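Local coordinates for Tat-secreted protein Rv2525c (Mycobacterium tuberculosis, PDB 4PMQ), which may act as a peptidoglycan hydrolase with glycosidase activity, and shows esterase activity toward p-nitrophenyl esters in vitro, with a preference for the butyrate, at residues Pro113-Tyr118 against Thr146-Ala150. Residues are numbered along the deposited sequence; the frame is centred on the assembly and turned at random.
Sequences PSYEQY and TIDWA
An aromatic cluster of Y115, Y118 and W149 joins two neighbouring outer helices of a TIM-barrel-like domain. The capped start of helix 115-133 meets helix 144-153 here. W149 reaches across, and both tyrosines meet its indole from the same side. Its CG is anti to the carbonyl carbon (chi1 -69°), which sends the ring out to the first turn of the other helix.

Y115 makes a T-shaped contact with W149. The tyrosine edge is turned to one indole face, with the planes at 66°, and Y115 CD1 lies 3.6 Å from W149 CE2. Y118 meets W149 differently. Its ring lies at an oblique 32° to the indole, and Y118 CG is 3.6 Å from W149 CE3. The stem of the tryptophan adds a CH-pi contact: W149 CB sits over one Y118 face, 3.7 Å from the ring centroid. The two side chains run past each other in opposite directions. This takes the Y118 hydroxyl back to the W149 and A150 backbone, with Y118 OH 3.3 Å from A150 CA. The hydroxyl hydrogen-bonds to D153 OD2, one turn further along helix 144-153, and so ties the two helices together.

The far end of the indole abuts the backbone before the helix. P113 O lies in the indole plane at its edge, 3.6 Å from W149 CH2. P113 CG also packs on T146 OG1 at 3.4 Å. A reciprocal capping box fixes this turn. S114 OG accepts from Q117 N at 3.0 Å, and Q117 OE1 accepts from S114 N.

I147 and A150 pack on strand 158-161, so helix 144-153 bridges strand and neighbouring helix. Such side-by-side packing of outer helices is typical of the beta/alpha layout of TIM-barrel-like glycoside hydrolase domains.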
ATOM      1  N   PRO A 113       6.068  14.936   2.894  1.00  8.40           N
ATOM      2  CA  PRO A 113       6.675  15.463   4.124  1.00  7.92           C
ATOM      3  C   PRO A 113       8.000  16.176   3.934  1.00 10.98           C
ATOM      4  O   PRO A 113       8.763  15.865   3.008  1.00  9.77           O
ATOM      5  CB  PRO A 113       6.907  14.185   4.957  1.00  9.01           C
ATOM      6  CG  PRO A 113       7.181  13.136   3.919  1.00 11.13           C
ATOM      7  CD  PRO A 113       6.226  13.464   2.807  1.00  8.02           C
ATOM      8  N   SER A 114       8.313  17.056   4.904  1.00  7.52           N
ATOM      9  CA  SER A 114       9.620  17.683   5.023  1.00  7.50           C
ATOM     10  C   SER A 114      10.603  16.682   5.625  1.00 10.27           C
ATOM     11  O   SER A 114      10.175  15.710   6.289  1.00  8.79           O
ATOM     12  CB  SER A 114       9.539  18.887   5.944  1.00  9.04           C
ATOM     13  OG  SER A 114       9.195  18.410   7.246  1.00 11.15           O
ATOM     14  N   TYR A 115      11.925  16.991   5.530  1.00  9.31           N
ATOM     15  CA  TYR A 115      12.938  16.146   6.157  1.00  9.22           C
ATOM     16  C   TYR A 115      12.714  16.116   7.699  1.00 10.11           C
ATOM     17  O   TYR A 115      12.887  15.068   8.333  1.00  9.82           O
ATOM     18  CB  TYR A 115      14.343  16.656   5.803  1.00 10.84           C
ATOM     19  CG  TYR A 115      15.425  15.779   6.376  1.00 14.84           C
ATOM     20  CD1 TYR A 115      15.704  14.534   5.822  1.00 16.94           C
ATOM     21  CD2 TYR A 115      16.209  16.213   7.442  1.00 16.89           C
ATOM     22  CE1 TYR A 115      16.674  13.699   6.376  1.00 20.69           C
ATOM     23  CE2 TYR A 115      17.220  15.412   7.970  1.00 18.55           C
ATOM     24  CZ  TYR A 115      17.447  14.152   7.437  1.00 31.81           C
ATOM     25  OH  TYR A 115      18.436  13.352   7.958  1.00 37.15           O
ATOM     26  N   GLU A 116      12.270  17.248   8.279  1.00  8.33           N
ATOM     27  CA  GLU A 116      11.983  17.295   9.713  1.00  6.97           C
ATOM     28  C   GLU A 116      10.874  16.292  10.084  1.00 10.37           C
ATOM     29  O   GLU A 116      10.997  15.598  11.102  1.00  9.49           O
ATOM     30  CB  GLU A 116      11.579  18.738  10.097  1.00  8.39           C
ATOM     31  CG  GLU A 116      11.186  18.938  11.542  1.00  9.77           C
ATOM     32  CD  GLU A 116       9.731  18.614  11.829  1.00 20.77           C
ATOM     33  OE1 GLU A 116       8.875  18.934  10.972  1.00 21.54           O
ATOM     34  OE2 GLU A 116       9.434  18.067  12.917  1.00 12.86           O
ATOM     35  N   GLN A 117       9.799  16.210   9.269  1.00  7.68           N
ATOM     36  CA  GLN A 117       8.687  15.277   9.550  1.00  6.37           C
ATOM     37  C   GLN A 117       9.162  13.850   9.391  1.00  7.98           C
ATOM     38  O   GLN A 117       8.837  12.998  10.204  1.00  7.64           O
ATOM     39  CB  GLN A 117       7.495  15.572   8.633  1.00  8.05           C
ATOM     40  CG  GLN A 117       6.806  16.873   9.061  1.00  8.65           C
ATOM     41  CD  GLN A 117       5.781  17.305   8.039  1.00 16.60           C
ATOM     42  OE1 GLN A 117       5.960  17.138   6.821  1.00 11.45           O
ATOM     43  NE2 GLN A 117       4.686  17.859   8.525  1.00 15.04           N
ATOM     44  N   TYR A 118       9.971  13.604   8.378  1.00  6.50           N
ATOM     45  CA  TYR A 118      10.510  12.262   8.121  1.00  6.06           C
ATOM     46  C   TYR A 118      11.359  11.791   9.314  1.00  7.90           C
ATOM     47  O   TYR A 118      11.089  10.728   9.895  1.00  7.73           O
ATOM     48  CB  TYR A 118      11.340  12.290   6.830  1.00  6.93           C
ATOM     49  CG  TYR A 118      12.137  11.004   6.665  1.00  6.31           C
ATOM     50  CD1 TYR A 118      11.518   9.817   6.261  1.00  8.41           C
ATOM     51  CD2 TYR A 118      13.504  10.965   6.944  1.00  6.48           C
ATOM     52  CE1 TYR A 118      12.235   8.616   6.175  1.00  9.17           C
ATOM     53  CE2 TYR A 118      14.222   9.775   6.868  1.00  7.34           C
ATOM     54  CZ  TYR A 118      13.578   8.597   6.506  1.00 10.06           C
ATOM     55  OH  TYR A 118      14.302   7.432   6.399  1.00  8.28           O
ATOM     56  N   THR A 146      10.873  10.648  -0.275  1.00  5.65           N
ATOM     57  CA  THR A 146      10.718   9.910   0.983  1.00  4.71           C
ATOM     58  C   THR A 146      11.288   8.489   0.826  1.00  7.45           C
ATOM     59  O   THR A 146      11.942   7.969   1.746  1.00  7.17           O
ATOM     60  CB  THR A 146       9.235   9.939   1.426  1.00  5.24           C
ATOM     61  OG1 THR A 146       8.826  11.308   1.585  1.00  6.36           O
ATOM     62  CG2 THR A 146       9.027   9.219   2.781  1.00  7.95           C
ATOM     63  N   ILE A 147      11.049   7.872  -0.343  1.00  4.79           N
ATOM     64  CA  ILE A 147      11.624   6.567  -0.641  1.00  4.37           C
ATOM     65  C   ILE A 147      13.147   6.685  -0.557  1.00  8.78           C
ATOM     66  O   ILE A 147      13.789   5.854   0.091  1.00  6.99           O
ATOM     67  CB  ILE A 147      11.160   6.040  -2.018  1.00  5.68           C
ATOM     68  CG1 ILE A 147       9.684   5.566  -1.936  1.00  5.62           C
ATOM     69  CG2 ILE A 147      12.067   4.899  -2.506  1.00  6.99           C
ATOM     70  CD1 ILE A 147       9.085   5.347  -3.333  1.00  8.36           C
ATOM     71  N   ASP A 148      13.722   7.763  -1.138  1.00  6.20           N
ATOM     72  CA  ASP A 148      15.184   7.865  -1.099  1.00  6.28           C
ATOM     73  C   ASP A 148      15.707   7.997   0.336  1.00  8.89           C
ATOM     74  O   ASP A 148      16.714   7.372   0.703  1.00  8.20           O
ATOM     75  CB  ASP A 148      15.711   9.020  -1.953  1.00  7.26           C
ATOM     76  CG  ASP A 148      17.105   8.652  -2.392  1.00 11.44           C
ATOM     77  OD1 ASP A 148      17.228   7.868  -3.358  1.00 12.17           O
ATOM     78  OD2 ASP A 148      18.078   9.076  -1.716  1.00 11.95           O
ATOM     79  N   TRP A 149      15.011   8.793   1.152  1.00  6.61           N
ATOM     80  CA  TRP A 149      15.457   8.941   2.541  1.00  6.89           C
ATOM     81  C   TRP A 149      15.425   7.598   3.262  1.00  9.18           C
ATOM     82  O   TRP A 149      16.390   7.255   3.967  1.00  7.57           O
ATOM     83  CB  TRP A 149      14.574   9.931   3.297  1.00  5.85           C
ATOM     84  CG  TRP A 149      14.686  11.367   2.891  1.00  7.60           C
ATOM     85  CD1 TRP A 149      15.824  12.046   2.568  1.00 10.85           C
ATOM     86  CD2 TRP A 149      13.643  12.360   2.995  1.00  7.87           C
ATOM     87  NE1 TRP A 149      15.538  13.391   2.389  1.00 10.03           N
ATOM     88  CE2 TRP A 149      14.212  13.606   2.661  1.00 10.81           C
ATOM     89  CE3 TRP A 149      12.285  12.309   3.350  1.00  8.80           C
ATOM     90  CZ2 TRP A 149      13.459  14.791   2.632  1.00 10.15           C
ATOM     91  CZ3 TRP A 149      11.543  13.486   3.327  1.00  9.94           C
ATOM     92  CH2 TRP A 149      12.115  14.691   2.901  1.00 10.43           C
ATOM     93  N   ALA A 150      14.327   6.824   3.057  1.00  6.75           N
ATOM     94  CA  ALA A 150      14.129   5.498   3.688  1.00  6.72           C
ATOM     95  C   ALA A 150      15.200   4.500   3.193  1.00  8.66           C
ATOM     96  O   ALA A 150      15.810   3.798   4.003  1.00 10.06           O
ATOM     97  CB  ALA A 150      12.738   4.991   3.392  1.00  7.69           C
TER